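Local coordinates for DNA/pantothenate metabolism flavoprotein (Streptomyces sparsogenes DSM 40356, PDB 7CFU) that binds flavin mononucleotide and, as an FMN-dependent cysteine decarboxylase, probably carries out the oxidative decarboxylation of a cysteine residue in peptide biosynthesis, at residues A77-W82 with G89-A94; A109-K114 with D122-T127. All blocks are in the same frame, centred on the assembly; numbering follows the deposited sequence.

Contact 1 of 2, residues A77-W82 with G89-A94; sequences APVTDW and GAAHVA. With FMN (flavin mononucleotide), chain B.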
loop_
_atom_site.group_PDB
_atom_site.type_symbol
_atom_site.label_atom_id
_atom_site.label_comp_id
_atom_site.label_asym_id
_atom_site.label_seq_id
_atom_site.Cartn_x
_atom_site.Cartn_y
_atom_site.Cartn_z
ATOM N N ALA A 77 -27.247 -2.063 2.957
ATOM C CA ALA A 77 -26.052 -1.419 2.458
ATOM C C ALA A 77 -26.365 -0.888 1.066
ATOM O O ALA A 77 -26.957 -1.611 0.255
ATOM C CB ALA A 77 -24.881 -2.399 2.409
ATOM N N PRO A 78 -26.055 0.366 0.769
ATOM C CA PRO A 78 -26.230 0.842 -0.607
ATOM C C PRO A 78 -25.274 0.126 -1.550
ATOM O O PRO A 78 -24.167 -0.265 -1.176
ATOM C CB PRO A 78 -25.914 2.341 -0.516
ATOM C CG PRO A 78 -25.051 2.475 0.699
ATOM C CD PRO A 78 -25.524 1.413 1.660
ATOM N N VAL A 79 -25.722 -0.068 -2.777
ATOM C CA VAL A 79 -24.880 -0.621 -3.829
ATOM C C VAL A 79 -24.168 0.525 -4.539
ATOM O O VAL A 79 -24.812 1.482 -4.983
ATOM C CB VAL A 79 -25.723 -1.441 -4.820
ATOM C CG1 VAL A 79 -24.889 -1.862 -6.022
ATOM C CG2 VAL A 79 -26.335 -2.650 -4.111
ATOM N N THR A 80 -22.841 0.436 -4.652
ATOM C CA THR A 80 -22.109 1.411 -5.459
ATOM C C THR A 80 -21.247 0.735 -6.514
ATOM O O THR A 80 -21.228 1.157 -7.671
ATOM C CB THR A 80 -21.230 2.318 -4.589
ATOM O OG1 THR A 80 -22.048 3.021 -3.656
ATOM C CG2 THR A 80 -20.495 3.332 -5.463
ATOM N N ASP A 81 -20.499 -0.284 -6.125
ATOM C CA ASP A 81 -19.655 -1.010 -7.057
ATOM C C ASP A 81 -20.318 -2.319 -7.464
ATOM O O ASP A 81 -21.147 -2.872 -6.738
ATOM C CB ASP A 81 -18.278 -1.259 -6.448
ATOM C CG ASP A 81 -17.486 0.024 -6.282
ATOM O OD1 ASP A 81 -17.266 0.714 -7.298
ATOM O OD2 ASP A 81 -17.125 0.365 -5.139
ATOM N N TRP A 82 -19.951 -2.796 -8.652
ATOM C CA TRP A 82 -20.454 -4.073 -9.147
ATOM C C TRP A 82 -20.221 -5.205 -8.151
ATOM O O TRP A 82 -21.043 -6.124 -8.054
ATOM C CB TRP A 82 -19.804 -4.379 -10.490
ATOM C CG TRP A 82 -20.084 -3.310 -11.495
ATOM C CD1 TRP A 82 -19.254 -2.287 -11.864
ATOM C CD2 TRP A 82 -21.297 -3.125 -12.225
ATOM N NE1 TRP A 82 -19.867 -1.490 -12.801
ATOM C CE2 TRP A 82 -21.126 -1.979 -13.037
ATOM C CE3 TRP A 82 -22.508 -3.824 -12.286
ATOM C CZ2 TRP A 82 -22.121 -1.519 -13.897
ATOM C CZ3 TRP A 82 -23.498 -3.364 -13.137
ATOM C CH2 TRP A 82 -23.298 -2.224 -13.936
ATOM N N GLY A 89 -25.794 -13.320 -12.529
ATOM C CA GLY A 89 -26.203 -12.078 -13.159
ATOM C C GLY A 89 -25.250 -10.933 -12.872
ATOM O O GLY A 89 -24.035 -11.068 -13.046
ATOM N N ALA A 90 -25.777 -9.841 -12.319
ATOM C CA ALA A 90 -25.078 -8.560 -12.319
ATOM C C ALA A 90 -25.950 -7.509 -11.653
ATOM O O ALA A 90 -27.181 -7.606 -11.688
ATOM C CB ALA A 90 -24.723 -8.138 -13.743
ATOM N N ALA A 91 -25.316 -6.509 -11.038
ATOM C CA ALA A 91 -26.041 -5.592 -10.163
ATOM C C ALA A 91 -27.183 -4.896 -10.894
ATOM O O ALA A 91 -28.300 -4.809 -10.372
ATOM C CB ALA A 91 -25.081 -4.564 -9.562
ATOM N N HIS A 92 -26.940 -4.429 -12.117
ATOM C CA HIS A 92 -27.959 -3.630 -12.788
ATOM C C HIS A 92 -29.166 -4.479 -13.183
ATOM O O HIS A 92 -30.308 -4.006 -13.116
ATOM C CB HIS A 92 -27.349 -2.928 -14.000
ATOM C CG HIS A 92 -26.851 -3.869 -15.054
ATOM N ND1 HIS A 92 -25.964 -4.889 -14.782
ATOM C CD2 HIS A 92 -27.124 -3.949 -16.376
ATOM C CE1 HIS A 92 -25.704 -5.550 -15.896
ATOM N NE2 HIS A 92 -26.396 -5.000 -16.879
ATOM N N VAL A 93 -28.941 -5.731 -13.588
ATOM C CA VAL A 93 -30.054 -6.615 -13.941
ATOM C C VAL A 93 -30.864 -6.980 -12.700
ATOM O O VAL A 93 -32.101 -6.913 -12.702
ATOM C CB VAL A 93 -29.535 -7.873 -14.660
ATOM C CG1 VAL A 93 -30.666 -8.862 -14.898
ATOM C CG2 VAL A 93 -28.840 -7.498 -15.976
ATOM N N ALA A 94 -30.183 -7.362 -11.617
ATOM C CA ALA A 94 -30.896 -7.763 -10.408
ATOM C C ALA A 94 -31.681 -6.595 -9.826
ATOM O O ALA A 94 -32.855 -6.739 -9.470
ATOM C CB ALA A 94 -29.925 -8.348 -9.377
HETATM N N1 FMN B . -23.949 -4.046 -19.959
HETATM C C2 FMN B . -24.424 -4.210 -21.240
HETATM O O2 FMN B . -24.809 -3.225 -21.872
HETATM N N3 FMN B . -24.465 -5.477 -21.807
HETATM C C4 FMN B . -24.040 -6.588 -21.093
HETATM O O4 FMN B . -24.088 -7.720 -21.597
HETATM C C4A FMN B . -23.557 -6.422 -19.800
HETATM N N5 FMN B . -23.118 -7.515 -19.073
HETATM C C5A FMN B . -22.632 -7.342 -17.796
HETATM C C6 FMN B . -22.188 -8.444 -17.075
HETATM C C7 FMN B . -21.700 -8.277 -15.783
HETATM C C7M FMN B . -21.223 -9.470 -14.996
HETATM C C8 FMN B . -21.648 -7.008 -15.214
HETATM C C8M FMN B . -21.119 -6.857 -13.815
HETATM C C9 FMN B . -22.098 -5.895 -15.937
HETATM C C9A FMN B . -22.586 -6.065 -17.234
HETATM N N10 FMN B . -23.038 -4.976 -17.970
HETATM C C10 FMN B . -23.515 -5.146 -19.242
HETATM C "C1'" FMN B . -22.993 -3.589 -17.404
HETATM C "C2'" FMN B . -21.718 -2.938 -17.921
HETATM O "O2'" FMN B . -20.596 -3.687 -17.467
HETATM C "C3'" FMN B . -21.670 -1.485 -17.444
HETATM O "O3'" FMN B . -22.649 -0.721 -18.115
HETATM C "C4'" FMN B . -20.288 -0.874 -17.647
HETATM O "O4'" FMN B . -20.273 0.451 -17.148
HETATM C "C5'" FMN B . -19.898 -0.850 -19.113
HETATM O "O5'" FMN B . -18.532 -0.504 -19.139
HETATM P P FMN B . -17.731 -0.370 -20.520
HETATM O O1P FMN B . -16.673 0.716 -20.389
HETATM O O2P FMN B . -17.091 -1.711 -20.813
HETATM O O3P FMN B . -18.705 -0.034 -21.630
HETATM O O HOH W 1 -22.660 -6.784 -10.288
#
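The six-membered ring of W82 points its outer corner at the imidazole of H92, CZ3 lying 3.3 Å from H92 ND1. The ring planes stand nearly perpendicular, at 86°, the W82 six-membered and H92 ring centroids are 5.3 Å apart, and the two meet obliquely. H92 ND1 sits at the edge of the indole, close to its plane. Nearer the backbone, the A91 methyl meets the same ring obliquely, with A91 CB 3.8 Å from W82 CE3, while V79 CG1 adds a looser apolar contact to that methyl. A water ties the main chains together: it donates to W82 O and accepts from A91 N at 2.8 Å. H92 carries its CG between backbone N and carbonyl carbon (chi1 63°), which lays the imidazole against the flavin, H92 CE1 approaching FMN N10 to 3.4 Å. One imidazole face is covered by FMN C1' and the opposite one by V93 CG2. The indole turns a face to FMN C9, and its CZ2 packs on ribityl C3' at 3.6 Å. A90, the N-cap residue, sets its CB 3.6 Å from FMN C8. Q60 and F32 of a neighbouring subunit pack on W82 and A90, respectively, and that subunit supplies further hydrogen bonds to the cofactor. W82, A90 and H92 line one wall of an FMN pocket shared between subunits, as in the homo-oligomeric flavin-containing cysteine decarboxylase family.

Contact 2 of 2, residues A109-K114 with D122-T127; sequences ANFLAK and DVLTAT. With FMN (flavin mononucleotide), chain Y.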
loop_
_atom_site.group_PDB
_atom_site.type_symbol
_atom_site.label_atom_id
_atom_site.label_comp_id
_atom_site.label_asym_id
_atom_site.label_seq_id
_atom_site.Cartn_x
_atom_site.Cartn_y
_atom_site.Cartn_z
ATOM N N ALA A 109 -27.100 17.190 -12.371
ATOM C CA ALA A 109 -27.108 17.510 -13.794
ATOM C C ALA A 109 -26.389 16.426 -14.587
ATOM O O ALA A 109 -26.851 16.016 -15.657
ATOM C CB ALA A 109 -26.463 18.877 -14.036
ATOM N N ASN A 110 -25.261 15.941 -14.061
ATOM C CA ASN A 110 -24.531 14.841 -14.688
ATOM C C ASN A 110 -25.448 13.653 -14.949
ATOM O O ASN A 110 -25.446 13.076 -16.045
ATOM C CB ASN A 110 -23.366 14.429 -13.785
ATOM C CG ASN A 110 -22.443 13.420 -14.433
ATOM O OD1 ASN A 110 -21.987 13.605 -15.569
ATOM N ND2 ASN A 110 -22.170 12.328 -13.713
ATOM N N PHE A 111 -26.243 13.272 -13.942
ATOM C CA PHE A 111 -27.160 12.149 -14.111
ATOM C C PHE A 111 -28.150 12.397 -15.245
ATOM O O PHE A 111 -28.426 11.490 -16.044
ATOM C CB PHE A 111 -27.920 11.863 -12.812
ATOM C CG PHE A 111 -28.953 10.796 -12.976
ATOM C CD1 PHE A 111 -30.273 11.127 -13.266
ATOM C CD2 PHE A 111 -28.600 9.451 -12.902
ATOM C CE1 PHE A 111 -31.221 10.140 -13.458
ATOM C CE2 PHE A 111 -29.549 8.466 -13.089
ATOM C CZ PHE A 111 -30.858 8.812 -13.367
ATOM N N LEU A 112 -28.722 13.604 -15.310
ATOM C CA LEU A 112 -29.665 13.919 -16.384
ATOM C C LEU A 112 -29.041 13.679 -17.744
ATOM O O LEU A 112 -29.665 13.081 -18.632
ATOM C CB LEU A 112 -30.120 15.373 -16.290
ATOM C CG LEU A 112 -30.870 15.825 -15.046
ATOM C CD1 LEU A 112 -31.194 17.307 -15.158
ATOM C CD2 LEU A 112 -32.128 14.994 -14.868
ATOM N N ALA A 113 -27.794 14.113 -17.917
ATOM C CA ALA A 113 -27.112 13.917 -19.189
ATOM C C ALA A 113 -26.936 12.434 -19.495
ATOM O O ALA A 113 -27.220 11.977 -20.607
ATOM C CB ALA A 113 -25.766 14.631 -19.159
ATOM N N LYS A 114 -26.487 11.655 -18.509
ATOM C CA LYS A 114 -26.254 10.238 -18.768
ATOM C C LYS A 114 -27.564 9.508 -19.053
ATOM O O LYS A 114 -27.652 8.722 -20.009
ATOM C CB LYS A 114 -25.526 9.611 -17.580
ATOM C CG LYS A 114 -24.078 10.065 -17.413
ATOM C CD LYS A 114 -23.429 9.400 -16.187
ATOM C CE LYS A 114 -21.943 9.757 -16.077
ATOM N NZ LYS A 114 -21.321 9.145 -14.872
ATOM N N ASP A 122 -21.748 3.420 -14.777
ATOM C CA ASP A 122 -21.666 2.978 -13.390
ATOM C C ASP A 122 -22.926 2.175 -13.095
ATOM O O ASP A 122 -23.809 2.048 -13.949
ATOM C CB ASP A 122 -21.488 4.152 -12.413
ATOM C CG ASP A 122 -22.691 5.108 -12.379
ATOM O OD1 ASP A 122 -23.678 4.910 -13.125
ATOM O OD2 ASP A 122 -22.648 6.070 -11.580
ATOM N N VAL A 123 -23.020 1.645 -11.872
ATOM C CA VAL A 123 -24.149 0.776 -11.539
ATOM C C VAL A 123 -25.468 1.528 -11.685
ATOM O O VAL A 123 -26.430 1.005 -12.268
ATOM C CB VAL A 123 -23.992 0.172 -10.130
ATOM C CG1 VAL A 123 -25.268 -0.549 -9.732
ATOM C CG2 VAL A 123 -22.830 -0.809 -10.104
ATOM N N LEU A 124 -25.531 2.769 -11.191
ATOM C CA LEU A 124 -26.797 3.503 -11.207
ATOM C C LEU A 124 -27.318 3.680 -12.626
ATOM O O LEU A 124 -28.462 3.321 -12.923
ATOM C CB LEU A 124 -26.641 4.867 -10.545
ATOM C CG LEU A 124 -27.941 5.692 -10.530
ATOM C CD1 LEU A 124 -29.045 4.942 -9.779
ATOM C CD2 LEU A 124 -27.739 7.087 -9.957
ATOM N N THR A 125 -26.486 4.211 -13.524
ATOM C CA THR A 125 -26.986 4.528 -14.857
ATOM C C THR A 125 -27.219 3.267 -15.674
ATOM O O THR A 125 -28.072 3.259 -16.566
ATOM C CB THR A 125 -26.028 5.471 -15.586
ATOM O OG1 THR A 125 -24.719 4.893 -15.635
ATOM C CG2 THR A 125 -25.972 6.833 -14.864
ATOM N N ALA A 126 -26.494 2.189 -15.363
ATOM C CA ALA A 126 -26.782 0.898 -15.976
ATOM C C ALA A 126 -28.110 0.350 -15.481
ATOM O O ALA A 126 -28.864 -0.260 -16.247
ATOM C CB ALA A 126 -25.659 -0.100 -15.676
ATOM N N THR A 127 -28.407 0.556 -14.200
ATOM C CA THR A 127 -29.676 0.100 -13.650
ATOM C C THR A 127 -30.856 0.816 -14.297
ATOM O O THR A 127 -31.918 0.210 -14.486
ATOM C CB THR A 127 -29.665 0.285 -12.135
ATOM O OG1 THR A 127 -28.573 -0.470 -11.585
ATOM C CG2 THR A 127 -30.967 -0.200 -11.518
HETATM N N1 FMN Y . -23.861 18.783 -9.101
HETATM C C2 FMN Y . -25.186 19.005 -9.390
HETATM O O2 FMN Y . -25.576 18.847 -10.537
HETATM N N3 FMN Y . -26.068 19.383 -8.400
HETATM C C4 FMN Y . -25.615 19.560 -7.109
HETATM O O4 FMN Y . -26.401 19.908 -6.229
HETATM C C4A FMN Y . -24.272 19.350 -6.816
HETATM N N5 FMN Y . -23.805 19.513 -5.531
HETATM C C5A FMN Y . -22.475 19.279 -5.243
HETATM C C6 FMN Y . -22.022 19.451 -3.946
HETATM C C7 FMN Y . -20.687 19.219 -3.648
HETATM C C7M FMN Y . -20.195 19.401 -2.234
HETATM C C8 FMN Y . -19.804 18.831 -4.649
HETATM C C8M FMN Y . -18.353 18.596 -4.303
HETATM C C9 FMN Y . -20.257 18.664 -5.956
HETATM C C9A FMN Y . -21.597 18.891 -6.252
HETATM N N10 FMN Y . -22.072 18.741 -7.545
HETATM C C10 FMN Y . -23.402 18.954 -7.820
HETATM C "C1'" FMN Y . -21.161 18.313 -8.649
HETATM C "C2'" FMN Y . -21.314 16.813 -8.836
HETATM O "O2'" FMN Y . -21.027 16.140 -7.618
HETATM C "C3'" FMN Y . -20.424 16.357 -9.992
HETATM O "O3'" FMN Y . -20.956 16.841 -11.208
HETATM C "C4'" FMN Y . -20.236 14.833 -10.037
HETATM O "O4'" FMN Y . -19.370 14.495 -11.107
HETATM C "C5'" FMN Y . -21.562 14.115 -10.217
HETATM O "O5'" FMN Y . -21.367 12.727 -10.026
HETATM P P FMN Y . -22.599 11.704 -10.112
HETATM O O1P FMN Y . -22.108 10.402 -10.701
HETATM O O2P FMN Y . -23.164 11.575 -8.739
HETATM O O3P FMN Y . -23.694 12.217 -11.027
HETATM O O HOH W 2 -22.955 8.723 -12.313
#
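F111 and L124 cross at about a right angle, F111 CE2 lying 3.9 Å from L124 CD2. With CG anti to the backbone N (chi1 175°), the phenyl group reaches over to helix 123-130, where T125 CG2 also meets it obliquely. The same T125 CG2 lies 3.8 Å from K114 CD and close to K114 CB, packing the lysine's aliphatic stem while its extended chain carries NZ onward. There NZ forms a salt bridge with D121 and donates to a water, which donates to D122 OD2 and to O1P of the FMN phosphate. Helix 109-117 follows strand 101-107 of a Rossmann-like flavoprotein fold, and helix 123-130 comes next. The N-terminal turn of 109-117 faces the cofactor: A109 N donates to FMN O2 at 2.9 Å, and N110 ND2 to phosphate O3P at 3.1 Å in a nearly straight bond (169°). N110 OD1 is in turn held by A120 N of another subunit. Behind the methyl contacts, D122 caps helix 123-130. Its OD1 accepts from T125 N at 2.9 Å and from T125 OG1 at 2.7 Å, the two donors coming from opposite faces of the carboxylate plane and limiting its rotation. An alanine in place of T125 would remove CG2 and OG1, probably leaving a gap between F111 and the K114 stem and the D122 cap with one grip fewer. I137 of strand 135-139 packs against F111.

In the fold
From the N terminus, the chain leaves helix 67-74 and runs through 77-82, where V79 pairs its backbone with strand 52-57. Contact 1 then closes the short loop leading into helix 91-98. Strand 101-107 follows, and contact 2 joins the two successive helices 109-117 and 123-130 before strand 135-139. The contacts are in series, neither nested nor crossed, with centres about 14 Å apart. They nevertheless touch: V123 and A126 pack on W82, and T127 on H92, so helix 123-130 belongs to both neighbourhoods. Each contact borders a different FMN, and A126 joins W82 and H92 at the flavin of contact 1.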